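Local coordinates for protein metallo-carboxypeptidase (Pseudomonas aeruginosa, PDB 4A39) that probably acts as a zinc-dependent M14 carboxypeptidase of the cytosolic type, removing residues from the C-terminal end of peptide chains, at residues 150-155 with 220-225. Numbering follows the deposited sequence.
Sequences GTSVQG and MNPDGA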
ATOM      1  N   GLY A 150      -5.320  17.777  -3.927  1.00  9.02           N
ATOM      2  CA  GLY A 150      -4.257  18.364  -3.128  1.00  8.78           C
ATOM      3  C   GLY A 150      -2.982  18.471  -3.946  1.00  8.43           C
ATOM      4  O   GLY A 150      -2.914  17.970  -5.071  1.00  9.11           O
ATOM      5  N   THR A 151      -1.962  19.111  -3.385  1.00  8.36           N
ATOM      6  CA  THR A 151      -0.700  19.283  -4.090  1.00  8.58           C
ATOM      7  C   THR A 151       0.473  18.833  -3.228  1.00  7.81           C
ATOM      8  O   THR A 151       0.654  19.304  -2.105  1.00  8.43           O
ATOM      9  CB  THR A 151      -0.506  20.755  -4.493  1.00 10.46           C
ATOM     10  OG1 THR A 151      -1.612  21.171  -5.305  1.00 12.69           O
ATOM     11  CG2 THR A 151       0.782  20.934  -5.276  1.00 10.31           C
ATOM     12  N   SER A 152       1.264  17.909  -3.764  1.00  7.14           N
ATOM     13  CA  SER A 152       2.419  17.385  -3.045  1.00  8.40           C
ATOM     14  C   SER A 152       3.536  18.420  -2.975  1.00  9.09           C
ATOM     15  O   SER A 152       3.486  19.456  -3.636  1.00  9.06           O
ATOM     16  CB  SER A 152       2.945  16.133  -3.743  1.00  7.78           C
ATOM     17  OG  SER A 152       3.556  16.479  -4.976  1.00  6.58           O
ATOM     18  N   VAL A 153       4.550  18.131  -2.171  1.00  8.60           N
ATOM     19  CA  VAL A 153       5.680  19.036  -2.028  1.00  7.66           C
ATOM     20  C   VAL A 153       6.268  19.424  -3.384  1.00  8.30           C
ATOM     21  O   VAL A 153       6.601  20.594  -3.616  1.00  8.63           O
ATOM     22  CB  VAL A 153       6.783  18.395  -1.162  1.00  8.02           C
ATOM     23  CG1 VAL A 153       8.038  19.254  -1.193  1.00  8.50           C
ATOM     24  CG2 VAL A 153       6.285  18.231   0.265  1.00  7.83           C
ATOM     25  N   GLN A 154       6.375  18.452  -4.286  1.00  7.69           N
ATOM     26  CA  GLN A 154       6.946  18.708  -5.603  1.00  8.16           C
ATOM     27  C   GLN A 154       5.939  19.017  -6.711  1.00  8.51           C
ATOM     28  O   GLN A 154       6.276  18.966  -7.892  1.00  8.83           O
ATOM     29  CB  GLN A 154       7.842  17.540  -6.016  1.00  9.31           C
ATOM     30  CG  GLN A 154       8.951  17.251  -5.009  1.00  9.79           C
ATOM     31  CD  GLN A 154       9.958  16.254  -5.533  1.00 11.45           C
ATOM     32  OE1 GLN A 154       9.588  15.243  -6.122  1.00 11.02           O
ATOM     33  NE2 GLN A 154      11.244  16.533  -5.318  1.00 10.46           N
ATOM     34  N   GLY A 155       4.703  19.325  -6.333  1.00  8.37           N
ATOM     35  CA  GLY A 155       3.702  19.687  -7.325  1.00  8.70           C
ATOM     36  C   GLY A 155       2.979  18.591  -8.085  1.00  7.96           C
ATOM     37  O   GLY A 155       2.646  18.771  -9.256  1.00  8.23           O
ATOM     38  N   MET A 220      -1.416   8.657  -1.568  1.00  4.83           N
ATOM     39  CA  MET A 220      -1.084   9.727  -0.633  1.00  4.19           C
ATOM     40  C   MET A 220       0.329  10.283  -0.722  1.00  5.37           C
ATOM     41  O   MET A 220       0.636  11.256  -0.037  1.00  6.19           O
ATOM     42  CB  MET A 220      -1.283   9.238   0.803  1.00  4.21           C
ATOM     43  CG  MET A 220      -2.723   9.110   1.270  1.00  4.00           C
ATOM     44  SD  MET A 220      -3.504  10.715   1.487  1.00  6.28           S
ATOM     45  CE  MET A 220      -2.530  11.368   2.850  1.00  5.57           C
ATOM     46  N   ASN A 221       1.182   9.679  -1.543  1.00  4.44           N
ATOM     47  CA  ASN A 221       2.577  10.124  -1.631  1.00  5.78           C
ATOM     48  C   ASN A 221       3.138   9.936  -3.038  1.00  6.17           C
ATOM     49  O   ASN A 221       4.032   9.116  -3.255  1.00  5.78           O
ATOM     50  CB  ASN A 221       3.421   9.311  -0.638  1.00  7.16           C
ATOM     51  CG  ASN A 221       4.702  10.017  -0.225  1.00  7.00           C
ATOM     52  OD1 ASN A 221       5.269  10.820  -0.975  1.00  5.51           O
ATOM     53  ND2 ASN A 221       5.179   9.697   0.973  1.00  6.85           N
ATOM     54  N   PRO A 222       2.624  10.697  -4.016  1.00  5.65           N
ATOM     55  CA  PRO A 222       3.111  10.574  -5.393  1.00  6.16           C
ATOM     56  C   PRO A 222       4.593  10.886  -5.562  1.00  6.69           C
ATOM     57  O   PRO A 222       5.263  10.258  -6.382  1.00  6.37           O
ATOM     58  CB  PRO A 222       2.212  11.536  -6.171  1.00  7.23           C
ATOM     59  CG  PRO A 222       1.838  12.563  -5.148  1.00  6.10           C
ATOM     60  CD  PRO A 222       1.567  11.717  -3.922  1.00  7.77           C
ATOM     61  N   ASP A 223       5.109  11.848  -4.796  1.00  6.96           N
ATOM     62  CA  ASP A 223       6.527  12.197  -4.898  1.00  6.40           C
ATOM     63  C   ASP A 223       7.390  11.010  -4.484  1.00  5.83           C
ATOM     64  O   ASP A 223       8.309  10.616  -5.200  1.00  5.05           O
ATOM     65  CB  ASP A 223       6.874  13.389  -4.001  1.00  6.72           C
ATOM     66  CG  ASP A 223       6.149  14.658  -4.395  1.00  5.43           C
ATOM     67  OD1 ASP A 223       5.568  14.712  -5.502  1.00  7.47           O
ATOM     68  OD2 ASP A 223       6.178  15.612  -3.590  1.00  7.11           O
ATOM     69  N   GLY A 224       7.094  10.448  -3.318  1.00  4.87           N
ATOM     70  CA  GLY A 224       7.862   9.313  -2.836  1.00  4.76           C
ATOM     71  C   GLY A 224       7.790   8.115  -3.766  1.00  5.11           C
ATOM     72  O   GLY A 224       8.797   7.460  -4.012  1.00  5.86           O
ATOM     73  N   ALA A 225       6.598   7.815  -4.275  1.00  5.45           N
ATOM     74  CA  ALA A 225       6.436   6.678  -5.172  1.00  5.80           C
ATOM     75  C   ALA A 225       7.282   6.853  -6.429  1.00  5.97           C
ATOM     76  O   ALA A 225       8.072   5.978  -6.784  1.00  4.29           O
ATOM     77  CB  ALA A 225       4.964   6.504  -5.539  1.00  6.31           C
TER
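With chi1 at -63°, D223 sets its carboxylate anti to its own carbonyl carbon and out toward S152, whose hydroxyl stands between backbone N and carbonyl carbon and meets it. The two carboxylate oxygens divide the work. S152 OG donates to D223 OD1 at 2.7 Å, and Q154 N donates to D223 OD2 at 2.9 Å in a fairly straight bond. Each oxygen is met on its syn side, the donors lying on opposite faces of the carboxylate plane, each 29° out of it, so the group is held at both oxygens and its rotation is restricted. V153 N is also near D223 OD2 (3.3 Å), but its poor angle excludes a hydrogen bond. Residues S152 to G155 form a type I beta turn, closed by G155 N to S152 O at 3.0 Å; it lies in the connection of the beta hairpin formed by strands 144-151 and 157-163, at the edge of the mixed sheet of the zinc carboxypeptidase domain. D223 lies in the first turn of helix 222-226, which N221 caps through OD1, accepting from G224 N at 3.0 Å. The aliphatic part of Q154 passes over the carboxylate on the same face as Q154 N, CG lying 3.5 Å from D223 OD2. Its amide is turned 55° from the carboxylate plane and bonds through OE1 to R156, whose NH1 also makes a salt bridge with D223 OD1, probably balancing the buried charge. S152 CB also touches P222 CG at 4.0 Å.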